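Local coordinates for ferrous iron transport protein B (PDB 3I8S) that takes up ferrous iron across the inner membrane of Escherichia coli, its cytosolic GTPase part, crystallised here without nucleotide, probably coupling GTP binding to opening of the channel, at residues 243-246 against 247-251; 119-122 against 123-126; 185-188 against 189-192; 159-162 against 163-167; 226-229 against 230-234. One frame throughout, in Å; residues are numbered along the deposited sequence.

Interaction 1 of 5, residues 243-246 against 247-251; sequences HIAD and ARYQC
Ile244 and Arg248, one helical turn apart, run side by side and point the same way. The methyl CG2 of Ile244 sits squarely over the centre of one face of the Arg248 guanidinium, 3.6 Å from Arg248 CZ. Two torsions make this possible: CG2 of Ile244 is anti to its own nitrogen, while the arginine chain leaves with CG beside the backbone N (chi1 -67°) and then runs extended to NE. Apolar contact elsewhere is slight; Ala245 CB stands 4.5 Å from Tyr249 CE2, and the ring of Tyr249 lies obliquely against the Ala245 carbonyl, with CD2 3.1 Å from Ala245 O.

All of this lies within about two and a half turns of helix 240-259, the long last helix of the cytosolic helical domain, which reaches back against the GTPase domain. Its i to i+4 backbone bonds include Ala247 N to His243 O at 3.0 Å, Tyr249 N to Ala245 O at 3.0 Å and Gln250 N to Asp246 O at 2.8 Å; that from Arg248 N to Ile244 O is weak at 3.3 Å.

The polar ends of Arg248 and Tyr249 find their partners elsewhere in the chain. Arg248 forms a salt bridge with Glu210 and hydrogen bonds with Tyr177, Gln207 and Tyr103, so that the rotation of its buried guanidinium is fixed. A methionine in its place would probably leave Glu210 without this counter-charge and the Tyr177 hydroxyl without this partner. The Tyr249 hydroxyl is hydrogen-bonded to that of Tyr61, and the Tyr249 ring stacks with Tyr103.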
loop_
_atom_site.group_PDB
_atom_site.type_symbol
_atom_site.label_atom_id
_atom_site.label_comp_id
_atom_site.label_asym_id
_atom_site.label_seq_id
_atom_site.Cartn_x
_atom_site.Cartn_y
_atom_site.Cartn_z
ATOM N N HIS A 243 6.207 -19.406 -2.449
ATOM C CA HIS A 243 5.665 -19.422 -1.076
ATOM C C HIS A 243 5.396 -18.020 -0.531
ATOM O O HIS A 243 4.440 -17.818 0.228
ATOM C CB HIS A 243 6.592 -20.154 -0.106
ATOM C CG HIS A 243 6.535 -21.643 -0.220
ATOM N ND1 HIS A 243 5.754 -22.428 0.601
ATOM C CD2 HIS A 243 7.178 -22.491 -1.050
ATOM C CE1 HIS A 243 5.923 -23.699 0.284
ATOM N NE2 HIS A 243 6.777 -23.763 -0.724
ATOM N N ILE A 244 6.260 -17.068 -0.867
ATOM C CA ILE A 244 6.073 -15.650 -0.489
ATOM C C ILE A 244 4.761 -15.172 -1.087
ATOM O O ILE A 244 3.890 -14.705 -0.375
ATOM C CB ILE A 244 7.246 -14.754 -0.941
ATOM C CG1 ILE A 244 8.548 -15.159 -0.267
ATOM C CG2 ILE A 244 6.979 -13.253 -0.616
ATOM C CD1 ILE A 244 9.817 -14.454 -0.863
ATOM N N ALA A 245 4.601 -15.352 -2.396
ATOM C CA ALA A 245 3.387 -14.892 -3.093
ATOM C C ALA A 245 2.139 -15.585 -2.570
ATOM O O ALA A 245 1.121 -14.917 -2.331
ATOM C CB ALA A 245 3.530 -15.080 -4.616
ATOM N N ASP A 246 2.229 -16.902 -2.350
ATOM C CA ASP A 246 1.086 -17.717 -1.947
ATOM C C ASP A 246 0.615 -17.288 -0.539
ATOM O O ASP A 246 -0.581 -17.184 -0.294
ATOM C CB ASP A 246 1.425 -19.227 -2.001
ATOM C CG ASP A 246 1.273 -19.834 -3.420
ATOM O OD1 ASP A 246 0.597 -19.232 -4.287
ATOM O OD2 ASP A 246 1.812 -20.945 -3.673
ATOM N N ALA A 247 1.561 -17.005 0.361
ATOM C CA ALA A 247 1.213 -16.497 1.709
ATOM C C ALA A 247 0.351 -15.226 1.577
ATOM O O ALA A 247 -0.661 -15.073 2.256
ATOM C CB ALA A 247 2.461 -16.211 2.548
ATOM N N ARG A 248 0.751 -14.327 0.679
ATOM C CA ARG A 248 0.000 -13.074 0.467
ATOM C C ARG A 248 -1.393 -13.321 -0.036
ATOM O O ARG A 248 -2.359 -12.826 0.540
ATOM C CB ARG A 248 0.761 -12.123 -0.470
ATOM C CG ARG A 248 2.016 -11.626 0.163
ATOM C CD ARG A 248 2.965 -10.951 -0.846
ATOM N NE ARG A 248 4.189 -10.552 -0.181
ATOM C CZ ARG A 248 5.257 -10.087 -0.831
ATOM N NH1 ARG A 248 5.230 -9.981 -2.148
ATOM N NH2 ARG A 248 6.335 -9.735 -0.159
ATOM N N TYR A 249 -1.523 -14.137 -1.071
ATOM C CA TYR A 249 -2.837 -14.424 -1.598
ATOM C C TYR A 249 -3.721 -15.182 -0.589
ATOM O O TYR A 249 -4.929 -14.931 -0.497
ATOM C CB TYR A 249 -2.697 -15.106 -2.952
ATOM C CG TYR A 249 -2.189 -14.118 -4.042
ATOM C CD1 TYR A 249 -2.979 -13.048 -4.460
ATOM C CD2 TYR A 249 -0.930 -14.242 -4.614
ATOM C CE1 TYR A 249 -2.545 -12.144 -5.461
ATOM C CE2 TYR A 249 -0.482 -13.353 -5.620
ATOM C CZ TYR A 249 -1.295 -12.298 -6.047
ATOM O OH TYR A 249 -0.846 -11.395 -7.034
ATOM N N GLN A 250 -3.129 -16.089 0.191
ATOM C CA GLN A 250 -3.881 -16.818 1.227
ATOM C C GLN A 250 -4.493 -15.829 2.212
ATOM O O GLN A 250 -5.666 -15.926 2.615
ATOM C CB GLN A 250 -2.977 -17.768 2.025
ATOM C CG GLN A 250 -3.768 -18.593 3.068
ATOM C CD GLN A 250 -2.898 -19.258 4.140
ATOM O OE1 GLN A 250 -3.309 -20.237 4.767
ATOM N NE2 GLN A 250 -1.730 -18.704 4.378
ATOM N N CYS A 251 -3.670 -14.884 2.636
ATOM C CA CYS A 251 -4.068 -13.871 3.582
ATOM C C CYS A 251 -5.273 -13.062 3.069
ATOM O O CYS A 251 -6.298 -12.883 3.769
ATOM C CB CYS A 251 -2.891 -12.950 3.851
ATOM S SG CYS A 251 -3.337 -11.583 4.908
#

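Interaction 2 of 5, residues 119-122 against 123-126; sequences LNML and DIAE
The nucleotide-binding segment from Asn120 to Asp123, which has the Asn-Lys-X-Asp form of the G4 motif of GTPases with methionine in the lysine position, joins strand 115-120 to helix 122-127, and Met121 and Ile124 touch where the two elements meet. These four residues bind GTP, although the site is empty of nucleotide here. Met121 occupies the N-cap position, and its positive phi (55°) turns the chain from the strand into the helix.

The side chains of Met121 and Ile124 lie alongside each other, pointing the same way. The methyl CD1 of Ile124 packs into the bend of the methionine, 3.9 Å from Met121 CB and equally 3.9 Å from Met121 SD. That bend comes from a folded second torsion (chi2 -61°), which turns the sulfur back past the isoleucine; the end of the chain then leads away from the helix, and the side chain comes within about 4 Å of that of Gly15 in the P-loop.

Polar contact across the turn is carried by the backbone. Ala125 N donates to Met121 O at 3.1 Å, and Glu126 N to Leu122 O at 3.1 Å, the first i to i+4 bonds of the helix. Leu122 approaches Val149 of another GTP-binding segment, while Asn120 ND2 makes a weak hydrogen bond to Ser14 O, so this corner adjoins two other parts of the nucleotide site.

Asp123 has its CG between the backbone N and the carbonyl carbon (chi1 63°), a rotamer that swings the carboxylate back over the start of the helix and leaves Asp123 OD1 3.5 Å from Met121 CA.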
loop_
_atom_site.group_PDB
_atom_site.type_symbol
_atom_site.label_atom_id
_atom_site.label_comp_id
_atom_site.label_asym_id
_atom_site.label_seq_id
_atom_site.Cartn_x
_atom_site.Cartn_y
_atom_site.Cartn_z
ATOM N N LEU A 119 -12.481 3.420 0.662
ATOM C CA LEU A 119 -13.233 2.418 -0.067
ATOM C C LEU A 119 -14.224 3.080 -1.001
ATOM O O LEU A 119 -15.216 3.739 -0.579
ATOM C CB LEU A 119 -13.879 1.420 0.907
ATOM C CG LEU A 119 -14.406 0.094 0.373
ATOM C CD1 LEU A 119 -13.316 -0.843 -0.163
ATOM C CD2 LEU A 119 -15.210 -0.653 1.466
ATOM N N ASN A 120 -13.942 2.866 -2.291
ATOM C CA ASN A 120 -14.653 3.450 -3.406
ATOM C C ASN A 120 -15.501 2.455 -4.219
ATOM O O ASN A 120 -15.442 1.255 -4.009
ATOM C CB ASN A 120 -13.573 4.028 -4.362
ATOM C CG ASN A 120 -13.858 5.401 -4.770
ATOM O OD1 ASN A 120 -14.954 5.927 -4.545
ATOM N ND2 ASN A 120 -12.875 6.032 -5.376
ATOM N N MET A 121 -16.254 2.964 -5.201
ATOM C CA MET A 121 -17.107 2.138 -6.070
ATOM C C MET A 121 -18.096 1.268 -5.303
ATOM O O MET A 121 -18.401 0.145 -5.692
ATOM C CB MET A 121 -16.245 1.263 -6.997
ATOM C CG MET A 121 -15.048 1.974 -7.617
ATOM S SD MET A 121 -15.513 3.366 -8.663
ATOM C CE MET A 121 -13.944 3.931 -9.306
ATOM N N LEU A 122 -18.597 1.813 -4.194
ATOM C CA LEU A 122 -19.595 1.156 -3.372
ATOM C C LEU A 122 -20.906 0.861 -4.129
ATOM O O LEU A 122 -21.558 -0.156 -3.911
ATOM C CB LEU A 122 -19.910 2.077 -2.193
ATOM C CG LEU A 122 -18.700 2.407 -1.321
ATOM C CD1 LEU A 122 -19.081 3.513 -0.298
ATOM C CD2 LEU A 122 -18.255 1.138 -0.653
ATOM N N ASP A 123 -21.275 1.777 -5.010
ATOM C CA ASP A 123 -22.442 1.628 -5.881
ATOM C C ASP A 123 -22.285 0.424 -6.826
ATOM O O ASP A 123 -23.215 -0.371 -6.987
ATOM C CB ASP A 123 -22.657 2.918 -6.693
ATOM C CG ASP A 123 -21.465 3.245 -7.655
ATOM O OD1 ASP A 123 -20.285 3.182 -7.245
ATOM O OD2 ASP A 123 -21.729 3.553 -8.849
ATOM N N ILE A 124 -21.100 0.289 -7.427
ATOM C CA ILE A 124 -20.813 -0.803 -8.355
ATOM C C ILE A 124 -20.886 -2.129 -7.599
ATOM O O ILE A 124 -21.496 -3.068 -8.046
ATOM C CB ILE A 124 -19.417 -0.647 -8.985
ATOM C CG1 ILE A 124 -19.388 0.566 -9.918
ATOM C CG2 ILE A 124 -19.022 -1.900 -9.766
ATOM C CD1 ILE A 124 -17.977 0.900 -10.420
ATOM N N ALA A 125 -20.276 -2.173 -6.425
ATOM C CA ALA A 125 -20.243 -3.387 -5.626
ATOM C C ALA A 125 -21.682 -3.855 -5.299
ATOM O O ALA A 125 -22.016 -5.034 -5.441
ATOM C CB ALA A 125 -19.412 -3.129 -4.335
ATOM N N GLU A 126 -22.528 -2.912 -4.904
ATOM C CA GLU A 126 -23.922 -3.180 -4.529
ATOM C C GLU A 126 -24.665 -3.784 -5.714
ATOM O O GLU A 126 -25.363 -4.798 -5.593
ATOM C CB GLU A 126 -24.582 -1.861 -4.103
ATOM C CG GLU A 126 -26.032 -1.949 -3.621
ATOM C CD GLU A 126 -26.619 -0.560 -3.342
ATOM O OE1 GLU A 126 -25.845 0.336 -2.900
ATOM O OE2 GLU A 126 -27.836 -0.361 -3.567
#

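Interaction 3 of 5, residues 185-188 against 189-192; sequences ADSL and AKVM
With CG anti to the backbone N (chi1 -174°), the Asp186 carboxylate is carried across the path of the Lys190 side chain, which starts with CG beside its own nitrogen (chi1 -60°) and bends at chi3. The two side chains therefore cross at about a right angle, and the meeting is made by a methylene: Asp186 OD1 lies 3.4 Å from Lys190 CE, whereas the ammonium nitrogen Lys190 NZ is 4.5 Å from Asp186 OD1, beyond a salt bridge, so any attraction between the charges is probably a weaker, longer-range one. NZ instead reaches over to Ser187 OG, with which it makes a weak hydrogen bond of 3.4 Å; that same hydroxyl also bonds to Asn183 O one turn earlier.

At the other side of the turn, Leu188 and Met192 meet through carbon, Met192 CE resting 4.0 Å from Leu188 CB at the end of an extended methionine chain.

The backbone bonds change in spacing along helix 179-191. Ala189 N to Ala185 O, at 2.8 Å, is an ordinary i to i+4 bond, as is Lys190 N to Asp186 O. The carbonyl of Leu188 then accepts Val191 N at 3.0 Å, a three-residue spacing, and only weakly takes Met192 N, so the chain tightens here.

Within the helical domain, helix 198-210 packs along this helix: Arg202 forms a salt bridge with Asp186 OD2, Arg201 donates to the Ala189 carbonyl, and Leu206 meets Ala185. Leu188 touches His225 in the loop leading into helix 226-236.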
loop_
_atom_site.group_PDB
_atom_site.type_symbol
_atom_site.label_atom_id
_atom_site.label_comp_id
_atom_site.label_asym_id
_atom_site.label_seq_id
_atom_site.Cartn_x
_atom_site.Cartn_y
_atom_site.Cartn_z
ATOM N N ALA A 185 14.983 -13.297 5.487
ATOM C CA ALA A 185 14.673 -11.889 5.265
ATOM C C ALA A 185 15.283 -11.057 6.379
ATOM O O ALA A 185 15.884 -10.030 6.112
ATOM C CB ALA A 185 13.153 -11.649 5.173
ATOM N N ASP A 186 15.177 -11.531 7.613
ATOM C CA ASP A 186 15.731 -10.821 8.745
ATOM C C ASP A 186 17.263 -10.797 8.711
ATOM O O ASP A 186 17.882 -9.772 8.997
ATOM C CB ASP A 186 15.243 -11.413 10.061
ATOM C CG ASP A 186 15.684 -10.587 11.260
ATOM O OD1 ASP A 186 16.281 -11.182 12.192
ATOM O OD2 ASP A 186 15.454 -9.339 11.255
ATOM N N SER A 187 17.888 -11.904 8.343
ATOM C CA SER A 187 19.352 -11.886 8.162
ATOM C C SER A 187 19.801 -10.900 7.080
ATOM O O SER A 187 20.835 -10.267 7.223
ATOM C CB SER A 187 19.895 -13.264 7.866
ATOM O OG SER A 187 19.694 -14.066 9.002
ATOM N N LEU A 188 19.048 -10.769 5.991
ATOM C CA LEU A 188 19.382 -9.752 5.012
ATOM C C LEU A 188 19.179 -8.382 5.615
ATOM O O LEU A 188 20.067 -7.537 5.506
ATOM C CB LEU A 188 18.573 -9.913 3.723
ATOM C CG LEU A 188 18.810 -11.209 2.951
ATOM C CD1 LEU A 188 17.809 -11.348 1.767
ATOM C CD2 LEU A 188 20.267 -11.369 2.476
ATOM N N ALA A 189 18.039 -8.186 6.290
ATOM C CA ALA A 189 17.697 -6.917 6.918
ATOM C C ALA A 189 18.824 -6.402 7.823
ATOM O O ALA A 189 19.110 -5.213 7.843
ATOM C CB ALA A 189 16.421 -7.056 7.748
ATOM N N LYS A 190 19.433 -7.312 8.576
ATOM C CA LYS A 190 20.488 -6.957 9.543
ATOM C C LYS A 190 21.686 -6.253 8.908
ATOM O O LYS A 190 22.336 -5.414 9.558
ATOM C CB LYS A 190 21.001 -8.202 10.251
ATOM C CG LYS A 190 19.968 -8.975 11.045
ATOM C CD LYS A 190 20.615 -10.181 11.746
ATOM C CE LYS A 190 19.693 -11.414 11.841
ATOM N NZ LYS A 190 20.532 -12.686 12.014
ATOM N N VAL A 191 21.964 -6.625 7.661
ATOM C CA VAL A 191 23.097 -6.125 6.875
ATOM C C VAL A 191 22.841 -4.797 6.145
ATOM O O VAL A 191 23.778 -4.108 5.766
ATOM C CB VAL A 191 23.477 -7.193 5.816
ATOM C CG1 VAL A 191 24.364 -6.618 4.745
ATOM C CG2 VAL A 191 24.101 -8.406 6.503
ATOM N N MET A 192 21.573 -4.452 5.942
ATOM C CA MET A 192 21.175 -3.294 5.134
ATOM C C MET A 192 21.512 -1.966 5.859
ATOM O O MET A 192 21.836 -1.990 7.053
ATOM C CB MET A 192 19.691 -3.345 4.835
ATOM C CG MET A 192 19.261 -4.583 4.067
ATOM S SD MET A 192 17.508 -4.493 3.612
ATOM C CE MET A 192 17.208 -6.173 3.078
#

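Interaction 4 of 5, residues 159-162 against 163-167; sequences LKLA and IDRYK
Ala162 O and Leu161 O both receive the backbone nitrogen of Arg165, in the chain that follows Asp164. The bond from Arg165 N to Ala162 O is 3.1 Å long, with the donor standing well above the carbonyl plane (71° out of it), while the one to Leu161 O is weak. At the two preceding residues the pattern is regular: Ile163 N donates to Leu159 O at 2.9 Å and Asp164 N to Lys160 O at 3.1 Å.

Leu161 and Arg165 make the main side-chain contact, crossing obliquely. Leu161 CD1 lies over the centre of one face of the Arg165 guanidinium, 3.5 Å from Arg165 CZ. CG of Leu161 is anti to its backbone N (chi1 179°), which brings the end of a side chain that starts away from the second segment back toward it. The arginine, extended from CG to NE, presents its flat face to the methyl.

Ile163 CD1 and Leu159 CG, 4.5 Å apart, belong to the inner face of the helix. There both residues pack on Ile116 and Ile90 of strands 115-120 and 88-94, and Ile163 reaches Leu4 and Ile6 as well, joining the helix to the central sheet of the GTPase domain. Asp164 is gripped by the 47-50 turn through Thr47, His50 and Asp49 N, and Lys160 NZ binds Ser46 O.

A guanidinium bonds in its own plane, so a methyl over its face costs the group none of its N-H directions: the stacking probably shields part of Leu161 while leaving the arginine's N-H groups able to bond elsewhere.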
loop_
_atom_site.group_PDB
_atom_site.type_symbol
_atom_site.label_atom_id
_atom_site.label_comp_id
_atom_site.label_asym_id
_atom_site.label_seq_id
_atom_site.Cartn_x
_atom_site.Cartn_y
_atom_site.Cartn_z
ATOM N N LEU A 159 -13.376 11.063 5.440
ATOM C CA LEU A 159 -11.973 10.915 5.139
ATOM C C LEU A 159 -11.143 12.011 5.837
ATOM O O LEU A 159 -10.071 11.724 6.400
ATOM C CB LEU A 159 -11.745 10.979 3.616
ATOM C CG LEU A 159 -10.321 10.760 3.079
ATOM C CD1 LEU A 159 -9.795 9.394 3.582
ATOM C CD2 LEU A 159 -10.329 10.908 1.503
ATOM N N LYS A 160 -11.631 13.260 5.789
ATOM C CA LYS A 160 -10.919 14.360 6.438
ATOM C C LYS A 160 -10.863 14.169 7.957
ATOM O O LYS A 160 -9.855 14.462 8.555
ATOM C CB LYS A 160 -11.495 15.719 6.033
ATOM C CG LYS A 160 -11.217 16.099 4.582
ATOM C CD LYS A 160 -11.619 17.489 4.298
ATOM C CE LYS A 160 -11.324 17.927 2.904
ATOM N NZ LYS A 160 -11.577 19.429 2.775
ATOM N N LEU A 161 -11.936 13.689 8.570
ATOM C CA LEU A 161 -11.956 13.300 9.996
ATOM C C LEU A 161 -10.833 12.290 10.281
ATOM O O LEU A 161 -10.084 12.447 11.228
ATOM C CB LEU A 161 -13.290 12.649 10.360
ATOM C CG LEU A 161 -13.535 12.147 11.797
ATOM C CD1 LEU A 161 -13.142 13.187 12.832
ATOM C CD2 LEU A 161 -15.034 11.759 12.054
ATOM N N ALA A 162 -10.803 11.234 9.469
ATOM C CA ALA A 162 -9.793 10.197 9.563
ATOM C C ALA A 162 -8.365 10.754 9.467
ATOM O O ALA A 162 -7.486 10.330 10.228
ATOM C CB ALA A 162 -10.074 9.073 8.520
ATOM N N ILE A 163 -8.136 11.685 8.567
ATOM C CA ILE A 163 -6.818 12.339 8.446
ATOM C C ILE A 163 -6.456 13.038 9.770
ATOM O O ILE A 163 -5.354 12.862 10.342
ATOM C CB ILE A 163 -6.785 13.322 7.235
ATOM C CG1 ILE A 163 -6.842 12.584 5.871
ATOM C CG2 ILE A 163 -5.551 14.248 7.360
ATOM C CD1 ILE A 163 -7.122 13.516 4.621
ATOM N N ASP A 164 -7.406 13.786 10.327
ATOM C CA ASP A 164 -7.165 14.486 11.605
ATOM C C ASP A 164 -6.931 13.554 12.821
ATOM O O ASP A 164 -6.527 13.974 13.914
ATOM C CB ASP A 164 -8.265 15.502 11.898
ATOM C CG ASP A 164 -8.151 16.753 11.048
ATOM O OD1 ASP A 164 -9.102 17.524 11.023
ATOM O OD2 ASP A 164 -7.094 16.978 10.427
ATOM N N ARG A 165 -7.250 12.297 12.634
ATOM C CA ARG A 165 -7.024 11.283 13.616
ATOM C C ARG A 165 -5.954 10.242 13.241
ATOM O O ARG A 165 -5.854 9.209 13.916
ATOM C CB ARG A 165 -8.339 10.568 13.814
ATOM C CG ARG A 165 -9.357 11.433 14.437
ATOM C CD ARG A 165 -10.629 10.637 14.658
ATOM N NE ARG A 165 -11.518 11.428 15.469
ATOM C CZ ARG A 165 -12.798 11.156 15.671
ATOM N NH1 ARG A 165 -13.356 10.085 15.111
ATOM N NH2 ARG A 165 -13.498 11.968 16.404
ATOM N N TYR A 166 -5.129 10.512 12.253
ATOM C CA TYR A 166 -4.322 9.403 11.734
ATOM C C TYR A 166 -3.264 8.987 12.773
ATOM O O TYR A 166 -2.832 9.747 13.600
ATOM C CB TYR A 166 -3.710 9.694 10.381
ATOM C CG TYR A 166 -2.351 10.280 10.468
ATOM C CD1 TYR A 166 -2.182 11.645 10.630
ATOM C CD2 TYR A 166 -1.216 9.466 10.431
ATOM C CE1 TYR A 166 -0.916 12.196 10.730
ATOM C CE2 TYR A 166 0.057 10.011 10.502
ATOM C CZ TYR A 166 0.197 11.380 10.665
ATOM O OH TYR A 166 1.455 11.941 10.759
ATOM N N LYS A 167 -2.957 7.701 12.728
ATOM C CA LYS A 167 -2.122 7.039 13.702
ATOM C C LYS A 167 -1.394 5.894 13.035
ATOM O O LYS A 167 -1.678 5.548 11.901
ATOM C CB LYS A 167 -3.012 6.488 14.838
ATOM C CG LYS A 167 -4.125 5.562 14.261
ATOM C CD LYS A 167 -5.123 5.026 15.263
ATOM C CE LYS A 167 -6.313 4.392 14.514
ATOM N NZ LYS A 167 -7.342 4.034 15.530
#

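Interaction 5 of 5, residues 226-229 against 230-234; sequences LDAA and LARLR
Leu230 meets Leu226 one turn back in helix 226-236, the two side chains crossing at a slant with Leu230 CD1 4.0 Å from Leu226 CG. A chi1 of 176° swings the end of Leu226, whose CB starts away from the later residues, forward to Leu230. In the backbone, Leu230 N donates to Leu226 O at 2.8 Å, nearly in line with the carbonyl bond. An alanine here is likely to open a gap beside Leu226 CG and CD1, leaving that side chain less firmly packed on this side.

Ala231 follows with N bonded to Asp227 O at 3.0 Å. Next, Arg232 N bonds to Ala228 O at 3.2 Å, and its side chain, bent at chi3 (-73°), folds back over the same turn. One guanidinium face is laid against the backbone, with Arg232 NH2 3.5 Å from Ala229 CA; Arg232 NH1 comes to 3.7 Å from Ala228 CB. The small alanines admit this close approach, and a salt bridge from Arg232 NE to Glu184 helps hold the group in this position. Leu233 N then continues the i to i+4 series to Ala229 O at 3.1 Å.

In this helical domain the buried face of the helix packs mainly on helices 198-210 and 179-191. Leu226, Ala229 and Leu233 lie on Leu209 of helix 198-210, while Ala229 and Leu233 touch Glu184 of helix 179-191; Leu233 also meets Pro240, at the start of helix 240-259.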
loop_
_atom_site.group_PDB
_atom_site.type_symbol
_atom_site.label_atom_id
_atom_site.label_comp_id
_atom_site.label_asym_id
_atom_site.label_seq_id
_atom_site.Cartn_x
_atom_site.Cartn_y
_atom_site.Cartn_z
ATOM N N LEU A 226 22.409 -12.584 -0.929
ATOM C CA LEU A 226 21.132 -13.058 -1.446
ATOM C C LEU A 226 21.244 -14.439 -2.097
ATOM O O LEU A 226 20.426 -15.310 -1.850
ATOM C CB LEU A 226 20.542 -12.020 -2.418
ATOM C CG LEU A 226 19.257 -12.459 -3.094
ATOM C CD1 LEU A 226 18.192 -12.684 -2.048
ATOM C CD2 LEU A 226 18.836 -11.450 -4.160
ATOM N N ASP A 227 22.286 -14.677 -2.876
ATOM C CA ASP A 227 22.460 -16.012 -3.482
ATOM C C ASP A 227 22.593 -17.141 -2.445
ATOM O O ASP A 227 22.012 -18.223 -2.613
ATOM C CB ASP A 227 23.672 -16.036 -4.442
ATOM C CG ASP A 227 23.406 -15.259 -5.734
ATOM O OD1 ASP A 227 22.265 -14.740 -5.882
ATOM O OD2 ASP A 227 24.328 -15.181 -6.597
ATOM N N ALA A 228 23.359 -16.880 -1.384
ATOM C CA ALA A 228 23.536 -17.855 -0.321
ATOM C C ALA A 228 22.223 -18.084 0.383
ATOM O O ALA A 228 21.875 -19.243 0.679
ATOM C CB ALA A 228 24.604 -17.409 0.657
ATOM N N ALA A 229 21.459 -17.004 0.596
ATOM C CA ALA A 229 20.145 -17.117 1.235
ATOM C C ALA A 229 19.186 -17.954 0.376
ATOM O O ALA A 229 18.517 -18.846 0.888
ATOM C CB ALA A 229 19.534 -15.740 1.501
ATOM N N LEU A 230 19.140 -17.674 -0.927
ATOM C CA LEU A 230 18.261 -18.446 -1.808
ATOM C C LEU A 230 18.616 -19.915 -1.894
ATOM O O LEU A 230 17.719 -20.745 -1.991
ATOM C CB LEU A 230 18.178 -17.862 -3.210
ATOM C CG LEU A 230 17.345 -16.594 -3.270
ATOM C CD1 LEU A 230 17.715 -15.840 -4.567
ATOM C CD2 LEU A 230 15.819 -16.939 -3.194
ATOM N N ALA A 231 19.902 -20.235 -1.831
ATOM C CA ALA A 231 20.379 -21.614 -1.867
ATOM C C ALA A 231 19.867 -22.406 -0.674
ATOM O O ALA A 231 19.308 -23.500 -0.827
ATOM C CB ALA A 231 21.899 -21.653 -1.911
ATOM N N ARG A 232 20.013 -21.826 0.512
ATOM C CA ARG A 232 19.454 -22.409 1.714
ATOM C C ARG A 232 17.936 -22.642 1.579
ATOM O O ARG A 232 17.417 -23.737 1.889
ATOM C CB ARG A 232 19.759 -21.519 2.911
ATOM C CG ARG A 232 21.228 -21.492 3.264
ATOM C CD ARG A 232 21.476 -20.912 4.647
ATOM N NE ARG A 232 21.274 -19.464 4.661
ATOM C CZ ARG A 232 22.180 -18.567 4.263
ATOM N NH1 ARG A 232 23.375 -18.928 3.809
ATOM N NH2 ARG A 232 21.893 -17.285 4.307
ATOM N N LEU A 233 17.218 -21.617 1.136
ATOM C CA LEU A 233 15.746 -21.711 1.042
ATOM C C LEU A 233 15.301 -22.781 0.045
ATOM O O LEU A 233 14.347 -23.510 0.281
ATOM C CB LEU A 233 15.153 -20.374 0.669
ATOM C CG LEU A 233 15.149 -19.393 1.849
ATOM C CD1 LEU A 233 14.866 -17.968 1.376
ATOM C CD2 LEU A 233 14.137 -19.801 2.882
ATOM N N ARG A 234 16.019 -22.878 -1.071
ATOM C CA ARG A 234 15.723 -23.888 -2.074
ATOM C C ARG A 234 15.942 -25.307 -1.562
ATOM O O ARG A 234 15.238 -26.237 -1.952
ATOM C CB ARG A 234 16.496 -23.592 -3.360
ATOM C CG ARG A 234 15.869 -22.409 -4.066
ATOM C CD ARG A 234 16.680 -21.831 -5.210
ATOM N NE ARG A 234 15.916 -20.699 -5.795
ATOM C CZ ARG A 234 16.443 -19.712 -6.523
ATOM N NH1 ARG A 234 17.753 -19.636 -6.714
ATOM N NH2 ARG A 234 15.652 -18.761 -7.009
#

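From the N terminus, interaction 2 comes first, at the passage from strand 115-120 into helix 122-127, followed by interaction 4 on helix 154-164; both belong to the GTPase domain, their centres about 21 Å apart. The chain then enters the helical domain with interactions 3, 5 and 1 in that order. Each joins two segments that adjoin in the chain, closing only helical turns and no long loop, and all five run in series, none nested or crossed. Interactions 3 and 5 touch through Leu188 CD1 and Leu226 CD1, 4.1 Å apart, joining helices 179-191 and 226-236. Interaction 1 lies on helix 240-259, which leads back to the GTPase domain.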